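Local coordinates for protein lantibiotic dehydratase (Microbispora corallina, PDB 5EHK) that probably dehydrates serine and threonine residues of the precursor peptide of the lantibiotic NAI-107, using glutamyl-tRNA to activate their hydroxyls before glutamate is eliminated, at residues A962-P967 against E1048-F1053; Q928-A933 against E1044-A1049; A125-L130 against H745-R750. One frame throughout, in Å; residues are numbered along the deposited sequence.

Contact 1. Residues A962-P967 against E1048-F1053; sequences ADAFGP and EAVRRF
V1050 packs against A964 and F965 where the last turn of helix 950-965 meets helix 1044-1059, a helix-helix contact in the C-terminal dehydratase region, which probably corresponds to the glutamate-elimination part of the enzyme. The apolar share is carried mainly by the CG1 methyl of V1050. CG1 of V1050 stands 4.0 Å from CB of A964 and 3.9 Å from CB of F965, and it reaches the F965 ring at its edge, near the ring plane. With CG1 anti to the backbone N (chi1 170°), the valine turns this branch into the angle between the two residues. Alanine suits the near wall because its short side chain lets the backbones approach, and the CA atoms of F965 and R1051 are 4.9 Å apart. The F965 ring leads on from there to W996 and to L1073 and V1074 of helix 1068-1085.

The polar share across the interface is slight: CA of R1051 lies 3.3 Å from the carbonyl O of A964 in a CH...O contact. CB and CG, the aliphatic start of the R1051 side chain, lie alongside the same carbonyl, which suits a long residue at an exposed margin.

Salt bridges run along the outer side of helix 1044-1059. E1048 sits between R1051 and R1052; NH1 of R1052 makes a weak hydrogen bond to OE1 of E1048, within a salt bridge. R1051 approaches E1048 side-on, both donors in its guanidinium plane. NE of R1051 meets OE2 of E1048 nearly along its C-O axis at 3.0 Å. NH2 of R1051 takes the anti lone pair of the same OE2 of E1048 at 2.8 Å.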
loop_
_atom_site.group_PDB
_atom_site.type_symbol
_atom_site.label_atom_id
_atom_site.label_comp_id
_atom_site.label_asym_id
_atom_site.label_seq_id
_atom_site.Cartn_x
_atom_site.Cartn_y
_atom_site.Cartn_z
ATOM N N ALA A 962 21.534 4.158 33.693
ATOM C CA ALA A 962 22.638 5.062 33.365
ATOM C C ALA A 962 23.591 5.265 34.530
ATOM O O ALA A 962 24.805 5.217 34.323
ATOM C CB ALA A 962 22.115 6.394 32.882
ATOM N N ASP A 963 23.048 5.502 35.736
ATOM C CA ASP A 963 23.871 5.633 36.946
ATOM C C ASP A 963 24.652 4.354 37.079
ATOM O O ASP A 963 25.866 4.375 37.178
ATOM C CB ASP A 963 23.029 5.867 38.225
ATOM C CG ASP A 963 23.861 6.449 39.419
ATOM O OD1 ASP A 963 24.265 7.631 39.352
ATOM O OD2 ASP A 963 24.087 5.765 40.442
ATOM N N ALA A 964 23.955 3.234 36.972
ATOM C CA ALA A 964 24.523 1.949 37.357
ATOM C C ALA A 964 25.658 1.473 36.451
ATOM O O ALA A 964 26.625 0.881 36.933
ATOM C CB ALA A 964 23.423 0.887 37.459
ATOM N N PHE A 965 25.574 1.779 35.157
ATOM C CA PHE A 965 26.612 1.352 34.225
ATOM C C PHE A 965 27.959 1.897 34.670
ATOM O O PHE A 965 28.998 1.239 34.511
ATOM C CB PHE A 965 26.321 1.800 32.800
ATOM C CG PHE A 965 27.222 1.163 31.777
ATOM C CD1 PHE A 965 26.942 -0.098 31.273
ATOM C CD2 PHE A 965 28.352 1.815 31.327
ATOM C CE1 PHE A 965 27.767 -0.689 30.330
ATOM C CE2 PHE A 965 29.184 1.230 30.390
ATOM C CZ PHE A 965 28.895 -0.021 29.891
ATOM N N GLY A 966 27.936 3.098 35.237
ATOM C CA GLY A 966 29.154 3.698 35.744
ATOM C C GLY A 966 29.853 4.553 34.711
ATOM O O GLY A 966 29.320 4.785 33.620
ATOM N N PRO A 967 31.062 5.026 35.058
ATOM C CA PRO A 967 31.884 5.926 34.240
ATOM C C PRO A 967 32.131 5.314 32.867
ATOM O O PRO A 967 32.221 4.099 32.764
ATOM C CB PRO A 967 33.208 5.977 35.004
ATOM C CG PRO A 967 33.237 4.711 35.798
ATOM C CD PRO A 967 31.816 4.463 36.191
ATOM N N GLU A 1048 22.515 -3.912 39.989
ATOM C CA GLU A 1048 23.713 -4.665 40.294
ATOM C C GLU A 1048 24.273 -5.223 39.011
ATOM O O GLU A 1048 25.452 -5.016 38.713
ATOM C CB GLU A 1048 23.451 -5.801 41.282
ATOM C CG GLU A 1048 24.068 -5.590 42.661
ATOM C CD GLU A 1048 25.593 -5.423 42.630
ATOM O OE1 GLU A 1048 26.310 -6.449 42.561
ATOM O OE2 GLU A 1048 26.072 -4.262 42.685
ATOM N N ALA A 1049 23.414 -5.889 38.236
ATOM C CA ALA A 1049 23.843 -6.521 37.005
ATOM C C ALA A 1049 24.475 -5.535 36.042
ATOM O O ALA A 1049 25.467 -5.838 35.371
ATOM C CB ALA A 1049 22.674 -7.209 36.347
ATOM N N VAL A 1050 23.932 -4.339 35.995
ATOM C CA VAL A 1050 24.453 -3.378 35.063
ATOM C C VAL A 1050 25.775 -2.853 35.576
ATOM O O VAL A 1050 26.684 -2.577 34.791
ATOM C CB VAL A 1050 23.448 -2.257 34.812
ATOM C CG1 VAL A 1050 24.072 -1.107 34.033
ATOM C CG2 VAL A 1050 22.303 -2.817 34.047
ATOM N N ARG A 1051 25.893 -2.735 36.896
ATOM C CA ARG A 1051 27.152 -2.284 37.463
ATOM C C ARG A 1051 28.268 -3.233 37.038
ATOM O O ARG A 1051 29.271 -2.766 36.474
ATOM C CB ARG A 1051 27.093 -2.141 38.989
ATOM C CG ARG A 1051 27.061 -0.698 39.470
ATOM C CD ARG A 1051 27.212 -0.571 40.976
ATOM N NE ARG A 1051 26.298 -1.460 41.704
ATOM C CZ ARG A 1051 25.024 -1.173 41.990
ATOM N NH1 ARG A 1051 24.501 0.000 41.616
ATOM N NH2 ARG A 1051 24.268 -2.060 42.654
ATOM N N ARG A 1052 28.082 -4.543 37.257
ATOM C CA ARG A 1052 29.109 -5.515 36.886
ATOM C C ARG A 1052 29.471 -5.420 35.407
ATOM O O ARG A 1052 30.652 -5.369 35.058
ATOM C CB ARG A 1052 28.705 -6.957 37.215
ATOM C CG ARG A 1052 27.679 -7.090 38.297
ATOM C CD ARG A 1052 28.111 -8.031 39.376
ATOM N NE ARG A 1052 27.272 -9.224 39.467
ATOM C CZ ARG A 1052 26.594 -9.603 40.553
ATOM N NH1 ARG A 1052 26.612 -8.878 41.666
ATOM N NH2 ARG A 1052 25.879 -10.717 40.525
ATOM N N PHE A 1053 28.445 -5.400 34.553
ATOM C CA PHE A 1053 28.590 -5.318 33.101
ATOM C C PHE A 1053 29.449 -4.095 32.762
ATOM O O PHE A 1053 30.412 -4.203 31.999
ATOM C CB PHE A 1053 27.190 -5.253 32.459
ATOM C CG PHE A 1053 27.167 -5.340 30.946
ATOM C CD1 PHE A 1053 25.957 -5.467 30.289
ATOM C CD2 PHE A 1053 28.326 -5.281 30.182
ATOM C CE1 PHE A 1053 25.909 -5.542 28.903
ATOM C CE2 PHE A 1053 28.292 -5.354 28.800
ATOM C CZ PHE A 1053 27.084 -5.489 28.158
#

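Contact 2. Residues Q928-A933 against E1044-A1049; sequences QHDSAA and ESRDEA
D930 and R1046 form the salt bridge that joins helix 920-942 to the first turns of helix 1044-1059. NE of R1046 donates to OD1 of D930 at 3.0 Å, with an N-H...O angle of 145°. The two side chains run side by side in the same direction, and their flat ends are only 7° from coplanar. OD1 lies at the edge of the guanidinium, close to its plane, and accepts through its anti lone pair. A bend at chi2 brings the arginine round to this position. The aspartate has further partners: OD1 also bonds T1081 OG1, and OD2 makes a salt bridge with R1084, both on helix 1068-1085. Two arginines beside this buried carboxylate would be expected to favour its ionised form. R1046 in turn sends a weak hydrogen bond from NH2 to the carbonyl O of S957, while a salt bridge to its neighbour D1047 is modelled too short for its length to be trusted.

Van der Waals packing joins the helices beside the salt bridge. The CB atoms of H929 and R1046 are 3.7 Å apart, and CB of R1046 rests 3.6 Å from the carbonyl O of H929. CD2 of the H929 imidazole is 4.1 Å from CB of A1049. Small A933 and A1049 suit positions so close to the neighbouring helix, for the axes approach to 8.2 Å.

A separate, polar approach is made to the imidazole of H929, where the carbonyl O of S1045 lies over one face.

The helices run antiparallel at 159°, a close-packed antiparallel helix pair with a charged network along one flank, set within the mixed alpha/beta C-terminal region of the lantibiotic dehydratase.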
loop_
_atom_site.group_PDB
_atom_site.type_symbol
_atom_site.label_atom_id
_atom_site.label_comp_id
_atom_site.label_asym_id
_atom_site.label_seq_id
_atom_site.Cartn_x
_atom_site.Cartn_y
_atom_site.Cartn_z
ATOM N N GLN A 928 17.974 -10.615 31.977
ATOM C CA GLN A 928 17.135 -11.327 32.939
ATOM C C GLN A 928 16.614 -10.409 34.048
ATOM O O GLN A 928 15.416 -10.326 34.262
ATOM C CB GLN A 928 17.858 -12.518 33.582
ATOM C CG GLN A 928 16.916 -13.361 34.429
ATOM C CD GLN A 928 17.621 -14.475 35.141
ATOM O OE1 GLN A 928 18.229 -15.340 34.519
ATOM N NE2 GLN A 928 17.560 -14.458 36.462
ATOM N N HIS A 929 17.516 -9.683 34.704
ATOM C CA HIS A 929 17.144 -8.835 35.828
ATOM C C HIS A 929 16.307 -7.634 35.416
ATOM O O HIS A 929 15.433 -7.211 36.174
ATOM C CB HIS A 929 18.384 -8.419 36.643
ATOM C CG HIS A 929 19.029 -9.561 37.367
ATOM N ND1 HIS A 929 18.559 -10.044 38.566
ATOM C CD2 HIS A 929 20.069 -10.358 37.028
ATOM C CE1 HIS A 929 19.304 -11.055 38.959
ATOM N NE2 HIS A 929 20.230 -11.266 38.041
ATOM N N ASP A 930 16.533 -7.113 34.212
ATOM C CA ASP A 930 15.693 -6.021 33.736
ATOM C C ASP A 930 14.291 -6.507 33.431
ATOM O O ASP A 930 13.319 -5.764 33.595
ATOM C CB ASP A 930 16.250 -5.367 32.495
ATOM C CG ASP A 930 15.544 -4.079 32.175
ATOM O OD1 ASP A 930 15.844 -3.047 32.827
ATOM O OD2 ASP A 930 14.674 -4.096 31.282
ATOM N N SER A 931 14.195 -7.754 32.978
ATOM C CA SER A 931 12.909 -8.380 32.726
ATOM C C SER A 931 12.148 -8.532 34.023
ATOM O O SER A 931 10.940 -8.282 34.079
ATOM C CB SER A 931 13.065 -9.727 32.024
ATOM O OG SER A 931 13.253 -9.543 30.632
ATOM N N ALA A 932 12.846 -8.974 35.059
ATOM C CA ALA A 932 12.185 -9.201 36.343
ATOM C C ALA A 932 11.694 -7.872 36.942
ATOM O O ALA A 932 10.555 -7.777 37.407
ATOM C CB ALA A 932 13.106 -9.937 37.301
ATOM N N ALA A 933 12.562 -6.856 36.872
ATOM C CA ALA A 933 12.268 -5.492 37.286
ATOM C C ALA A 933 11.006 -4.963 36.608
ATOM O O ALA A 933 10.130 -4.416 37.268
ATOM C CB ALA A 933 13.457 -4.584 36.989
ATOM N N GLU A 1044 16.970 -2.958 42.141
ATOM C CA GLU A 1044 18.291 -3.144 42.746
ATOM C C GLU A 1044 19.114 -4.184 42.018
ATOM O O GLU A 1044 20.220 -3.923 41.564
ATOM C CB GLU A 1044 18.196 -3.478 44.231
ATOM C CG GLU A 1044 17.892 -2.267 45.069
ATOM C CD GLU A 1044 17.857 -2.579 46.544
ATOM O OE1 GLU A 1044 18.532 -3.557 46.953
ATOM O OE2 GLU A 1044 17.148 -1.851 47.285
ATOM N N SER A 1045 18.561 -5.380 41.964
ATOM C CA SER A 1045 19.194 -6.498 41.330
ATOM C C SER A 1045 19.576 -6.159 39.875
ATOM O O SER A 1045 20.646 -6.531 39.379
ATOM C CB SER A 1045 18.254 -7.692 41.426
ATOM O OG SER A 1045 18.434 -8.547 40.331
ATOM N N ARG A 1046 18.747 -5.397 39.189
ATOM C CA ARG A 1046 19.135 -5.065 37.838
ATOM C C ARG A 1046 20.194 -3.956 37.812
ATOM O O ARG A 1046 21.065 -3.938 36.932
ATOM C CB ARG A 1046 17.920 -4.762 36.949
ATOM C CG ARG A 1046 17.735 -3.311 36.618
ATOM C CD ARG A 1046 18.359 -2.892 35.293
ATOM N NE ARG A 1046 17.669 -1.687 34.856
ATOM C CZ ARG A 1046 17.745 -0.516 35.479
ATOM N NH1 ARG A 1046 18.512 -0.364 36.542
ATOM N NH2 ARG A 1046 17.060 0.518 35.036
ATOM N N ASP A 1047 20.150 -3.045 38.776
ATOM C CA ASP A 1047 21.263 -2.098 38.907
ATOM C C ASP A 1047 22.581 -2.847 39.194
ATOM O O ASP A 1047 23.637 -2.477 38.681
ATOM C CB ASP A 1047 20.990 -1.053 39.988
ATOM C CG ASP A 1047 20.058 0.058 39.508
ATOM O OD1 ASP A 1047 19.839 0.131 38.287
ATOM O OD2 ASP A 1047 19.569 0.874 40.332
ATOM N N GLU A 1048 22.515 -3.912 39.989
ATOM C CA GLU A 1048 23.713 -4.665 40.294
ATOM C C GLU A 1048 24.273 -5.223 39.011
ATOM O O GLU A 1048 25.452 -5.016 38.713
ATOM C CB GLU A 1048 23.451 -5.801 41.282
ATOM C CG GLU A 1048 24.068 -5.590 42.661
ATOM C CD GLU A 1048 25.593 -5.423 42.630
ATOM O OE1 GLU A 1048 26.310 -6.449 42.561
ATOM O OE2 GLU A 1048 26.072 -4.262 42.685
ATOM N N ALA A 1049 23.414 -5.889 38.236
ATOM C CA ALA A 1049 23.843 -6.521 37.005
ATOM C C ALA A 1049 24.475 -5.535 36.042
ATOM O O ALA A 1049 25.467 -5.838 35.371
ATOM C CB ALA A 1049 22.674 -7.209 36.347
#

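Contact 3. Residues A125-L130 against H745-R750; sequences AALALL and HRVLLR
L127 and L130, one turn apart on helix 119-138, interlock with V747 and L748 of helix 743-755. The side-chain torsions divide the work. L127 has CG anti to its carbonyl carbon (chi1 -71°), which directs CG toward helix 743-755; its CD2 then meets two partners, 3.8 Å from CG2 of V747 and 4.0 Å from CD1 of L748. L748 instead has CG anti to the backbone N (chi1 -171°), which carries its forked end toward the other helix. CD1 goes to L127, the two side chains sliding past each other in opposite directions, and CD2 of L748 touches CD2 of L130 at 4.0 Å. Branched leucines suit such a joint because each fork can serve two neighbours. CD2 of H745 lies 4.4 Å from CD1 of L130, the methyl coming obliquely to the ring, while ND1 of H745 accepts from the backbone N of D739.

The helices cross at 101° with axes 10.8 Å apart, a separation that long leucines bridge. Beyond the joint, A125, A128 and L129 turn their side chains to helix 100-110, L749 packs on helix 707-721, and D739 ties H745 to the end of strand 735-739.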
loop_
_atom_site.group_PDB
_atom_site.type_symbol
_atom_site.label_atom_id
_atom_site.label_comp_id
_atom_site.label_asym_id
_atom_site.label_seq_id
_atom_site.Cartn_x
_atom_site.Cartn_y
_atom_site.Cartn_z
ATOM N N ALA A 125 -0.628 -4.037 -46.411
ATOM C CA ALA A 125 0.773 -3.877 -46.816
ATOM C C ALA A 125 1.168 -2.448 -47.165
ATOM O O ALA A 125 2.292 -2.028 -46.899
ATOM C CB ALA A 125 1.083 -4.783 -47.981
ATOM N N ALA A 126 0.257 -1.714 -47.794
ATOM C CA ALA A 126 0.502 -0.319 -48.118
ATOM C C ALA A 126 0.735 0.518 -46.847
ATOM O O ALA A 126 1.670 1.318 -46.790
ATOM C CB ALA A 126 -0.637 0.236 -48.924
ATOM N N LEU A 127 -0.089 0.313 -45.820
ATOM C CA LEU A 127 0.074 1.038 -44.553
ATOM C C LEU A 127 1.416 0.731 -43.884
ATOM O O LEU A 127 2.057 1.612 -43.311
ATOM C CB LEU A 127 -1.089 0.766 -43.591
ATOM C CG LEU A 127 -2.447 1.382 -43.933
ATOM C CD1 LEU A 127 -3.461 1.100 -42.836
ATOM C CD2 LEU A 127 -2.316 2.883 -44.162
ATOM N N ALA A 128 1.826 -0.529 -43.949
ATOM C CA ALA A 128 3.133 -0.929 -43.459
ATOM C C ALA A 128 4.224 -0.169 -44.205
ATOM O O ALA A 128 5.150 0.368 -43.597
ATOM C CB ALA A 128 3.325 -2.425 -43.633
ATOM N N LEU A 129 4.101 -0.105 -45.527
ATOM C CA LEU A 129 5.097 0.583 -46.337
ATOM C C LEU A 129 5.118 2.069 -46.025
ATOM O O LEU A 129 6.185 2.683 -45.956
ATOM C CB LEU A 129 4.791 0.411 -47.815
ATOM C CG LEU A 129 5.827 1.141 -48.656
ATOM C CD1 LEU A 129 7.059 0.265 -48.864
ATOM C CD2 LEU A 129 5.230 1.609 -49.968
ATOM N N LEU A 130 3.935 2.625 -45.791
ATOM C CA LEU A 130 3.795 4.039 -45.472
ATOM C C LEU A 130 4.507 4.371 -44.174
ATOM O O LEU A 130 5.099 5.434 -44.050
ATOM C CB LEU A 130 2.319 4.426 -45.387
ATOM C CG LEU A 130 1.985 5.889 -45.105
ATOM C CD1 LEU A 130 2.592 6.792 -46.158
ATOM C CD2 LEU A 130 0.474 6.072 -45.031
ATOM N N HIS A 745 -1.985 9.928 -44.494
ATOM C CA HIS A 745 -1.619 10.122 -43.094
ATOM C C HIS A 745 -2.866 10.104 -42.199
ATOM O O HIS A 745 -2.805 9.659 -41.047
ATOM C CB HIS A 745 -0.812 11.405 -42.881
ATOM C CG HIS A 745 0.542 11.385 -43.524
ATOM N ND1 HIS A 745 1.528 12.297 -43.212
ATOM C CD2 HIS A 745 1.059 10.590 -44.494
ATOM C CE1 HIS A 745 2.604 12.049 -43.939
ATOM N NE2 HIS A 745 2.346 11.020 -44.729
ATOM N N ARG A 746 -3.992 10.586 -42.720
ATOM C CA ARG A 746 -5.229 10.604 -41.938
ATOM C C ARG A 746 -5.802 9.206 -41.664
ATOM O O ARG A 746 -6.522 9.009 -40.686
ATOM C CB ARG A 746 -6.286 11.494 -42.599
ATOM C CG ARG A 746 -6.255 12.938 -42.132
ATOM C CD ARG A 746 -7.344 13.737 -42.808
ATOM N NE ARG A 746 -7.178 13.708 -44.256
ATOM C CZ ARG A 746 -8.043 14.236 -45.116
ATOM N NH1 ARG A 746 -9.145 14.828 -44.668
ATOM N NH2 ARG A 746 -7.807 14.167 -46.423
ATOM N N VAL A 747 -5.497 8.243 -42.531
ATOM C CA VAL A 747 -5.961 6.878 -42.307
ATOM C C VAL A 747 -4.923 6.124 -41.512
ATOM O O VAL A 747 -5.237 5.187 -40.804
ATOM C CB VAL A 747 -6.265 6.112 -43.618
ATOM C CG1 VAL A 747 -6.969 7.018 -44.629
ATOM C CG2 VAL A 747 -4.997 5.508 -44.209
ATOM N N LEU A 748 -3.674 6.547 -41.633
ATOM C CA LEU A 748 -2.598 5.943 -40.876
ATOM C C LEU A 748 -2.793 6.222 -39.390
ATOM O O LEU A 748 -2.507 5.368 -38.543
ATOM C CB LEU A 748 -1.247 6.461 -41.362
ATOM C CG LEU A 748 -0.045 5.715 -40.778
ATOM C CD1 LEU A 748 0.035 4.295 -41.308
ATOM C CD2 LEU A 748 1.226 6.476 -41.092
ATOM N N LEU A 749 -3.282 7.424 -39.088
ATOM C CA LEU A 749 -3.557 7.824 -37.716
ATOM C C LEU A 749 -4.708 7.008 -37.159
ATOM O O LEU A 749 -4.755 6.734 -35.962
ATOM C CB LEU A 749 -3.883 9.317 -37.622
ATOM C CG LEU A 749 -4.346 9.831 -36.250
ATOM C CD1 LEU A 749 -3.183 9.941 -35.306
ATOM C CD2 LEU A 749 -5.081 11.163 -36.336
ATOM N N ARG A 750 -5.636 6.609 -38.019
ATOM C CA ARG A 750 -6.777 5.843 -37.545
ATOM C C ARG A 750 -6.340 4.434 -37.179
ATOM O O ARG A 750 -6.697 3.920 -36.122
ATOM C CB ARG A 750 -7.893 5.808 -38.587
ATOM C CG ARG A 750 -9.180 5.121 -38.126
ATOM C CD ARG A 750 -10.214 5.205 -39.238
ATOM N NE ARG A 750 -11.489 4.571 -38.915
ATOM C CZ ARG A 750 -12.558 4.643 -39.700
ATOM N NH1 ARG A 750 -12.488 5.307 -40.847
ATOM N NH2 ARG A 750 -13.691 4.049 -39.352
#

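How the contacts relate
Contacts 1 and 2 belong together: their centres are 11 Å apart, both use helix 1044-1059, and CB of A964 touches the carbonyl O of D1047. Helix 1044-1059 offers two different sides to helices 920-942 and 950-965, which follow each other in the chain. Both contacts are largely buried, yet contact 2 carries an inter-helix salt bridge, whereas in contact 1 the charged groups pair along one helix at the more exposed margin and the apolar atoms join the helices. Contact 3 is partly buried, joined mainly by aliphatic side chains without hydrogen bonds or salt bridges across it, and lies in the N-terminal dehydratase region, its centre about 83 to 84 Å from the other centres and across the chain's centre.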